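PDB 5E9T: glycosyltransferase-stabilizing protein Gtf2 from Streptococcus gordonii, which forms a heterotetramer with the glycosyltransferase GtfA that attaches the first GlcNAc, from UDP-GlcNAc, to the serine-rich repeat adhesin GspB. Local coordinates for residues L20-A25 / L436-L441; R100-V105 / E118-Q123. One frame throughout, in Å; residues are numbered along the deposited sequence.

Interaction 1 of 2, residues L20-A25 / L436-L441; sequences LAAGYA and LYQETL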
ATOM      1  N   LEU B  20      18.592  49.055  13.120  1.00 54.19           N
ATOM      2  CA  LEU B  20      18.290  49.873  11.950  1.00 56.53           C
ATOM      3  C   LEU B  20      17.749  51.238  12.356  1.00 60.79           C
ATOM      4  O   LEU B  20      18.050  52.248  11.710  1.00 59.41           O
ATOM      5  CB  LEU B  20      17.297  49.147  11.046  1.00 57.66           C
ATOM      6  CG  LEU B  20      16.782  49.961   9.857  1.00 63.46           C
ATOM      7  CD1 LEU B  20      16.956  49.192   8.557  1.00 67.44           C
ATOM      8  CD2 LEU B  20      15.323  50.354  10.063  1.00 65.14           C
ATOM      9  N   ALA B  21      16.944  51.287  13.421  1.00 62.41           N
ATOM     10  CA  ALA B  21      16.426  52.568  13.891  1.00 60.82           C
ATOM     11  C   ALA B  21      17.556  53.482  14.347  1.00 63.61           C
ATOM     12  O   ALA B  21      17.524  54.693  14.102  1.00 80.36           O
ATOM     13  CB  ALA B  21      15.426  52.347  15.024  1.00 62.24           C
ATOM     14  N   ALA B  22      18.590  52.908  14.954  1.00 58.61           N
ATOM     15  CA  ALA B  22      19.701  53.653  15.529  1.00 60.22           C
ATOM     16  C   ALA B  22      20.783  53.973  14.502  1.00 69.57           C
ATOM     17  O   ALA B  22      21.892  54.359  14.892  1.00 64.40           O
ATOM     18  CB  ALA B  22      20.294  52.890  16.717  1.00 55.60           C
ATOM     19  N   GLY B  23      20.512  53.742  13.215  1.00 77.19           N
ATOM     20  CA  GLY B  23      21.416  54.170  12.164  1.00 71.76           C
ATOM     21  C   GLY B  23      22.425  53.134  11.730  1.00 69.29           C
ATOM     22  O   GLY B  23      23.509  53.495  11.258  1.00 68.74           O
ATOM     23  N   TYR B  24      22.126  51.855  11.939  1.00 69.23           N
ATOM     24  CA  TYR B  24      23.048  50.753  11.716  1.00 67.22           C
ATOM     25  C   TYR B  24      22.829  50.009  10.401  1.00 59.36           C
ATOM     26  O   TYR B  24      23.193  48.830  10.316  1.00 57.79           O
ATOM     27  CB  TYR B  24      23.031  49.821  12.922  1.00 67.60           C
ATOM     28  CG  TYR B  24      23.748  50.521  14.044  1.00 74.54           C
ATOM     29  CD1 TYR B  24      24.852  51.321  13.766  1.00 76.13           C
ATOM     30  CD2 TYR B  24      23.308  50.443  15.354  1.00 84.32           C
ATOM     31  CE1 TYR B  24      25.519  51.994  14.761  1.00 84.24           C
ATOM     32  CE2 TYR B  24      23.972  51.120  16.364  1.00 89.48           C
ATOM     33  CZ  TYR B  24      25.077  51.892  16.061  1.00 91.17           C
ATOM     34  OH  TYR B  24      25.741  52.565  17.062  1.00 94.73           O
ATOM     35  N   ALA B  25      22.151  50.608   9.420  1.00 56.78           N
ATOM     36  CA  ALA B  25      21.775  49.794   8.270  1.00 56.71           C
ATOM     37  C   ALA B  25      23.064  49.381   7.568  1.00 57.68           C
ATOM     38  O   ALA B  25      23.644  50.131   6.783  1.00 59.13           O
ATOM     39  CB  ALA B  25      20.846  50.578   7.346  1.00 56.60           C
ATOM     40  N   LEU B 436      19.239  54.875  23.590  1.00 72.11           N
ATOM     41  CA  LEU B 436      20.000  53.956  24.430  1.00 66.38           C
ATOM     42  C   LEU B 436      20.892  53.045  23.599  1.00 70.35           C
ATOM     43  O   LEU B 436      21.929  52.596  24.086  1.00 75.01           O
ATOM     44  CB  LEU B 436      19.061  53.134  25.313  1.00 60.99           C
ATOM     45  CG  LEU B 436      19.721  52.293  26.413  1.00 57.02           C
ATOM     46  CD1 LEU B 436      20.812  53.084  27.116  1.00 54.11           C
ATOM     47  CD2 LEU B 436      18.688  51.815  27.421  1.00 54.62           C
ATOM     48  N   TYR B 437      20.515  52.764  22.350  1.00 70.55           N
ATOM     49  CA  TYR B 437      21.446  52.104  21.440  1.00 73.90           C
ATOM     50  C   TYR B 437      22.626  53.012  21.121  1.00 75.60           C
ATOM     51  O   TYR B 437      23.788  52.616  21.269  1.00 73.78           O
ATOM     52  CB  TYR B 437      20.740  51.694  20.146  1.00 75.70           C
ATOM     53  CG  TYR B 437      20.019  50.373  20.217  1.00 75.54           C
ATOM     54  CD1 TYR B 437      18.821  50.251  20.905  1.00 79.12           C
ATOM     55  CD2 TYR B 437      20.542  49.243  19.596  1.00 68.60           C
ATOM     56  CE1 TYR B 437      18.153  49.047  20.960  1.00 77.62           C
ATOM     57  CE2 TYR B 437      19.890  48.030  19.658  1.00 67.15           C
ATOM     58  CZ  TYR B 437      18.699  47.937  20.344  1.00 72.48           C
ATOM     59  OH  TYR B 437      18.044  46.729  20.421  1.00 76.47           O
ATOM     60  N   GLN B 438      22.335  54.238  20.677  1.00 77.40           N
ATOM     61  CA  GLN B 438      23.378  55.177  20.275  1.00 77.74           C
ATOM     62  C   GLN B 438      24.439  55.340  21.357  1.00 81.99           C
ATOM     63  O   GLN B 438      25.640  55.349  21.064  1.00 85.12           O
ATOM     64  CB  GLN B 438      22.750  56.529  19.936  1.00 77.38           C
ATOM     65  CG  GLN B 438      21.624  56.470  18.912  1.00 77.58           C
ATOM     66  CD  GLN B 438      22.121  56.560  17.481  1.00 85.50           C
ATOM     67  OE1 GLN B 438      23.138  55.964  17.123  1.00 88.42           O
ATOM     68  NE2 GLN B 438      21.404  57.313  16.654  1.00 89.48           N
ATOM     69  N   GLU B 439      24.012  55.475  22.615  1.00 85.70           N
ATOM     70  CA  GLU B 439      24.964  55.604  23.712  1.00 85.90           C
ATOM     71  C   GLU B 439      25.736  54.314  23.898  1.00 78.45           C
ATOM     72  O   GLU B 439      26.972  54.300  23.906  1.00 77.11           O
ATOM     73  CB  GLU B 439      24.234  55.965  25.004  1.00 92.96           C
ATOM     74  CG  GLU B 439      23.098  56.947  24.822  1.00 99.35           C
ATOM     75  CD  GLU B 439      22.670  57.582  26.133  1.00101.07           C
ATOM     76  OE1 GLU B 439      22.962  57.010  27.197  1.00101.25           O
ATOM     77  OE2 GLU B 439      22.044  58.651  26.098  1.00102.69           O
ATOM     78  N   THR B 440      25.009  53.212  23.993  1.00 75.43           N
ATOM     79  CA  THR B 440      25.556  51.947  24.426  1.00 73.46           C
ATOM     80  C   THR B 440      26.521  51.332  23.425  1.00 71.83           C
ATOM     81  O   THR B 440      27.214  50.373  23.769  1.00 66.26           O
ATOM     82  CB  THR B 440      24.395  51.015  24.691  1.00 68.78           C
ATOM     83  OG1 THR B 440      23.317  51.775  25.252  1.00 78.06           O
ATOM     84  CG2 THR B 440      24.787  50.076  25.670  1.00 58.70           C
ATOM     85  N   LEU B 441      26.632  51.892  22.224  1.00 72.46           N
ATOM     86  CA  LEU B 441      27.290  51.209  21.116  1.00 73.04           C
ATOM     87  C   LEU B 441      28.533  51.937  20.622  1.00 79.93           C
ATOM     88  O   LEU B 441      29.601  51.321  20.564  1.00 85.55           O
ATOM     89  CB  LEU B 441      26.280  50.957  19.993  1.00 69.75           C
ATOM     90  CG  LEU B 441      25.436  49.732  20.373  1.00 62.27           C
ATOM     91  CD1 LEU B 441      24.466  49.359  19.276  1.00 58.44           C
ATOM     92  CD2 LEU B 441      26.331  48.542  20.730  1.00 54.77           C
TER

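Interaction 2 of 2, residues R100-V105 / E118-Q123; sequences RLVKQV and ERYNKQ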
ATOM      1  N   ARG B 100      -2.720  29.562   5.705  1.00 41.80           N
ATOM      2  CA  ARG B 100      -2.680  28.482   4.718  1.00 39.64           C
ATOM      3  C   ARG B 100      -1.705  28.758   3.576  1.00 42.20           C
ATOM      4  O   ARG B 100      -1.953  28.366   2.433  1.00 41.60           O
ATOM      5  CB  ARG B 100      -4.074  28.185   4.157  1.00 34.27           C
ATOM      6  CG  ARG B 100      -5.102  27.873   5.220  1.00 34.98           C
ATOM      7  CD  ARG B 100      -6.320  27.208   4.626  1.00 37.30           C
ATOM      8  NE  ARG B 100      -7.156  26.614   5.663  1.00 41.25           N
ATOM      9  CZ  ARG B 100      -8.277  25.947   5.423  1.00 39.73           C
ATOM     10  NH1 ARG B 100      -8.697  25.784   4.178  1.00 39.08           N
ATOM     11  NH2 ARG B 100      -8.977  25.440   6.428  1.00 36.69           N
ATOM     12  N   LEU B 101      -0.589  29.418   3.870  1.00 42.77           N
ATOM     13  CA  LEU B 101       0.470  29.611   2.889  1.00 39.38           C
ATOM     14  C   LEU B 101       1.491  28.490   3.015  1.00 38.23           C
ATOM     15  O   LEU B 101       1.877  28.107   4.124  1.00 42.15           O
ATOM     16  CB  LEU B 101       1.152  30.968   3.069  1.00 39.06           C
ATOM     17  CG  LEU B 101       0.425  32.218   2.558  1.00 41.77           C
ATOM     18  CD1 LEU B 101       0.083  32.102   1.076  1.00 38.79           C
ATOM     19  CD2 LEU B 101      -0.813  32.495   3.365  1.00 45.45           C
ATOM     20  N   VAL B 102       1.929  27.966   1.874  1.00 34.15           N
ATOM     21  CA  VAL B 102       2.751  26.761   1.865  1.00 34.13           C
ATOM     22  C   VAL B 102       4.190  27.124   2.199  1.00 32.43           C
ATOM     23  O   VAL B 102       4.837  27.896   1.484  1.00 35.32           O
ATOM     24  CB  VAL B 102       2.670  26.035   0.515  1.00 36.73           C
ATOM     25  CG1 VAL B 102       3.504  24.767   0.563  1.00 37.04           C
ATOM     26  CG2 VAL B 102       1.224  25.717   0.172  1.00 38.00           C
ATOM     27  N   LYS B 103       4.694  26.549   3.288  1.00 32.36           N
ATOM     28  CA  LYS B 103       6.091  26.642   3.687  1.00 32.66           C
ATOM     29  C   LYS B 103       6.854  25.391   3.263  1.00 29.61           C
ATOM     30  O   LYS B 103       7.818  25.469   2.497  1.00 29.20           O
ATOM     31  CB  LYS B 103       6.176  26.851   5.204  1.00 34.36           C
ATOM     32  CG  LYS B 103       7.518  26.543   5.848  1.00 36.58           C
ATOM     33  CD  LYS B 103       7.388  26.611   7.365  1.00 34.73           C
ATOM     34  CE  LYS B 103       8.601  26.041   8.077  1.00 37.33           C
ATOM     35  NZ  LYS B 103       8.264  25.684   9.487  1.00 47.27           N
ATOM     36  N   GLN B 104       6.435  24.232   3.767  1.00 29.27           N
ATOM     37  CA  GLN B 104       7.139  22.978   3.556  1.00 34.72           C
ATOM     38  C   GLN B 104       6.119  21.853   3.433  1.00 36.19           C
ATOM     39  O   GLN B 104       5.188  21.776   4.239  1.00 35.09           O
ATOM     40  CB  GLN B 104       8.098  22.742   4.726  1.00 36.72           C
ATOM     41  CG  GLN B 104       8.706  21.371   4.854  1.00 40.99           C
ATOM     42  CD  GLN B 104       9.425  21.219   6.183  1.00 44.66           C
ATOM     43  OE1 GLN B 104       9.680  22.207   6.875  1.00 47.30           O
ATOM     44  NE2 GLN B 104       9.747  19.985   6.551  1.00 43.91           N
ATOM     45  N   VAL B 105       6.291  20.983   2.438  1.00 37.98           N
ATOM     46  CA  VAL B 105       5.426  19.821   2.258  1.00 36.47           C
ATOM     47  C   VAL B 105       6.251  18.559   2.487  1.00 28.58           C
ATOM     48  O   VAL B 105       7.305  18.372   1.867  1.00 25.33           O
ATOM     49  CB  VAL B 105       4.750  19.816   0.873  1.00 45.42           C
ATOM     50  CG1 VAL B 105       5.767  19.945  -0.247  1.00 59.76           C
ATOM     51  CG2 VAL B 105       3.918  18.558   0.697  1.00 42.77           C
ATOM     52  N   GLU B 118      10.108  19.005   0.997  1.00 17.39           N
ATOM     53  CA  GLU B 118      10.286  19.963  -0.081  1.00 18.77           C
ATOM     54  C   GLU B 118       9.888  21.342   0.430  1.00 23.60           C
ATOM     55  O   GLU B 118       8.788  21.516   0.966  1.00 32.85           O
ATOM     56  CB  GLU B 118       9.467  19.556  -1.308  1.00 22.16           C
ATOM     57  CG  GLU B 118       9.788  18.141  -1.789  1.00 29.17           C
ATOM     58  CD  GLU B 118       8.983  17.723  -3.004  1.00 35.69           C
ATOM     59  OE1 GLU B 118       9.594  17.372  -4.037  1.00 33.46           O
ATOM     60  OE2 GLU B 118       7.738  17.741  -2.927  1.00 39.03           O
ATOM     61  N   ARG B 119      10.791  22.310   0.284  1.00 21.21           N
ATOM     62  CA  ARG B 119      10.688  23.596   0.960  1.00 22.27           C
ATOM     63  C   ARG B 119      10.330  24.701  -0.021  1.00 27.45           C
ATOM     64  O   ARG B 119      10.871  24.763  -1.128  1.00 27.49           O
ATOM     65  CB  ARG B 119      11.997  23.948   1.662  1.00 20.92           C
ATOM     66  CG  ARG B 119      12.741  22.743   2.184  1.00 30.18           C
ATOM     67  CD  ARG B 119      13.132  22.933   3.633  1.00 34.56           C
ATOM     68  NE  ARG B 119      13.942  21.822   4.118  1.00 40.50           N
ATOM     69  CZ  ARG B 119      13.918  21.374   5.368  1.00 48.42           C
ATOM     70  NH1 ARG B 119      13.115  21.936   6.258  1.00 51.98           N
ATOM     71  NH2 ARG B 119      14.691  20.359   5.725  1.00 57.12           N
ATOM     72  N   TYR B 120       9.439  25.589   0.409  1.00 28.36           N
ATOM     73  CA  TYR B 120       8.937  26.664  -0.427  1.00 26.96           C
ATOM     74  C   TYR B 120       9.328  28.013   0.160  1.00 28.14           C
ATOM     75  O   TYR B 120       9.484  28.160   1.377  1.00 32.38           O
ATOM     76  CB  TYR B 120       7.414  26.560  -0.590  1.00 28.38           C
ATOM     77  CG  TYR B 120       7.002  25.377  -1.439  1.00 30.16           C
ATOM     78  CD1 TYR B 120       7.041  24.085  -0.929  1.00 29.44           C
ATOM     79  CD2 TYR B 120       6.589  25.550  -2.753  1.00 27.94           C
ATOM     80  CE1 TYR B 120       6.678  22.999  -1.703  1.00 27.81           C
ATOM     81  CE2 TYR B 120       6.221  24.468  -3.534  1.00 29.78           C
ATOM     82  CZ  TYR B 120       6.267  23.196  -3.002  1.00 27.42           C
ATOM     83  OH  TYR B 120       5.904  22.115  -3.771  1.00 29.91           O
ATOM     84  N   ASN B 121       9.504  28.991  -0.723  1.00 23.58           N
ATOM     85  CA  ASN B 121       9.896  30.340  -0.357  1.00 28.17           C
ATOM     86  C   ASN B 121       8.678  31.265  -0.414  1.00 35.79           C
ATOM     87  O   ASN B 121       7.543  30.827  -0.625  1.00 40.10           O
ATOM     88  CB  ASN B 121      11.032  30.812  -1.269  1.00 26.96           C
ATOM     89  CG  ASN B 121      10.685  30.707  -2.744  1.00 27.17           C
ATOM     90  OD1 ASN B 121       9.517  30.743  -3.123  1.00 34.10           O
ATOM     91  ND2 ASN B 121      11.705  30.584  -3.583  1.00 27.07           N
ATOM     92  N   LYS B 122       8.907  32.566  -0.212  1.00 39.99           N
ATOM     93  CA  LYS B 122       7.809  33.520  -0.298  1.00 39.78           C
ATOM     94  C   LYS B 122       7.326  33.721  -1.728  1.00 35.93           C
ATOM     95  O   LYS B 122       6.221  34.235  -1.927  1.00 43.76           O
ATOM     96  CB  LYS B 122       8.219  34.864   0.314  1.00 45.35           C
ATOM     97  CG  LYS B 122       9.305  35.615  -0.441  1.00 55.17           C
ATOM     98  CD  LYS B 122       9.678  36.897   0.293  1.00 61.43           C
ATOM     99  CE  LYS B 122      10.962  37.507  -0.250  1.00 60.13           C
ATOM    100  NZ  LYS B 122      11.568  38.471   0.711  1.00 61.45           N
ATOM    101  N   GLN B 123       8.120  33.323  -2.721  1.00 28.00           N
ATOM    102  CA  GLN B 123       7.711  33.436  -4.115  1.00 27.44           C
ATOM    103  C   GLN B 123       6.878  32.252  -4.581  1.00 30.04           C
ATOM    104  O   GLN B 123       6.454  32.233  -5.742  1.00 32.84           O
ATOM    105  CB  GLN B 123       8.938  33.584  -5.024  1.00 25.80           C
ATOM    106  CG  GLN B 123       9.821  34.797  -4.736  1.00 30.23           C
ATOM    107  CD  GLN B 123      10.753  34.589  -3.554  1.00 37.32           C
ATOM    108  OE1 GLN B 123      10.605  33.634  -2.792  1.00 37.31           O
ATOM    109  NE2 GLN B 123      11.722  35.480  -3.399  1.00 42.85           N
TER

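Interaction 1 of 2, residues L20-A25 / L436-L441
Ala22, the residue at which helix 10-21 leaves helical geometry, turns its methyl group onto the side of helix 434-442. Ala22 CB meets Tyr437 CB at 3.7 Å, so the touch falls at the root of the tyrosine, and the Tyr437 side chain also touches Ser18 and Leu19 of helix 10-21. The register is set here, Ala22 lying nearest to Gln438, whose chain bends at chi2 beside it.

Gly23 ends the helix in a Schellman motif. With positive phi it serves as the C-prime residue, Gly23 N bonded to Leu20 O at 3.2 Å while the N of Tyr24 reaches back to O of Leu19. After this reversal Tyr24 points toward the second helix. A chi1 of -73°, with CG beside the backbone N, carries the Tyr24 ring toward Leu441, and the ring lies with one face to O of Ala22, 4.0 Å above its plane and over its centre. The far end of the ring reaches Leu441: Tyr24 CE2 lies 3.4 Å from Leu441 CD1, and Tyr24 OH lies 3.4 Å from Leu441 CB. Leu441 crosses the ring at a slant and also rests on Leu19.

The Tyr437 hydroxyl makes a weak hydrogen bond to O of Gly273. Helix 10-21 follows strand 2-5 of the seven-stranded parallel sheet, and here its C-terminal end packs on the chain's last helix, 434-442. The clear contacts are apolar: a methyl, two tyrosines and a leucine join the two by van der Waals contact and burial.

Interaction 2 of 2, residues R100-V105 / E118-Q123
A beta hairpin formed by strands 101-108 and 114-120, within the large antiparallel sheet, supplies this contact, which lies at the hairpin's open end. Three backbone hydrogen bonds join the strands. Val105 and Glu118 make a hydrogen-bonded pair, Val105 N giving to Glu118 O at 2.9 Å and Glu118 N to Val105 O at 3.0 Å. Farther from the turn, Tyr120 N donates to Lys103 O at 2.6 Å. Between them Gln104 and Arg119 form a non-hydrogen-bonded pair. On its other edge strand 101-108 carries a classic beta bulge, Lys103 and Gln104 both facing His92 of strand 86-94.

With CG anti to the carbonyl carbon (chi1 -70°), the Tyr120 ring is laid alongside Val102. Val102 CG1 stands over one face in a CH-pi contact, 4.2 Å from the Tyr120 ring centroid and 23° off the normal, displaced toward the rim. At the ring's edge, Val105 CG1 approaches Tyr120 CE1 at 3.5 Å, and O of Lys103 also lies at the edge, in the ring plane.

Glu118 points to the Val105 side of the sheet, so that face is not purely apolar: Glu118 OE2 hydrogen-bonds Trp107 NE1 and forms a salt bridge with Arg188 of a Gtf1 chain. Gln104 and Arg119 run side by side on the other face, with amide and guanidinium planes 54° apart. Gln104 NE2 hydrogen-bonds Asp106 OD1, and Arg119 NH2 hydrogen-bonds Thr130 OG1.

Beyond the backbone ladder, then, one valine lies over the face of the tyrosine ring and another at its edge, while the polar chains take partners beyond the two segments. Through the Glu118 carboxylate, the hairpin also takes part directly in the interface with the glycosyltransferase.

From the N terminus the chain passes first through strand 2-5 and helix 10-21, whose end supplies the first half of interaction 1. It then enters the antiparallel sheet, where interaction 2 closes a short hairpin loop with 12 residues between its segments. Much later, after the remaining sheet strands and the following alpha/beta parts, helix 434-442 returns to complete interaction 1 across 410 intervening residues. Interaction 2 is thus nested inside that long loop. Their centres lie about 34 Å apart, on opposite sides of the chain's centre: one joins sequence-distant helices near the two termini, the other neighbouring strands of the sheet.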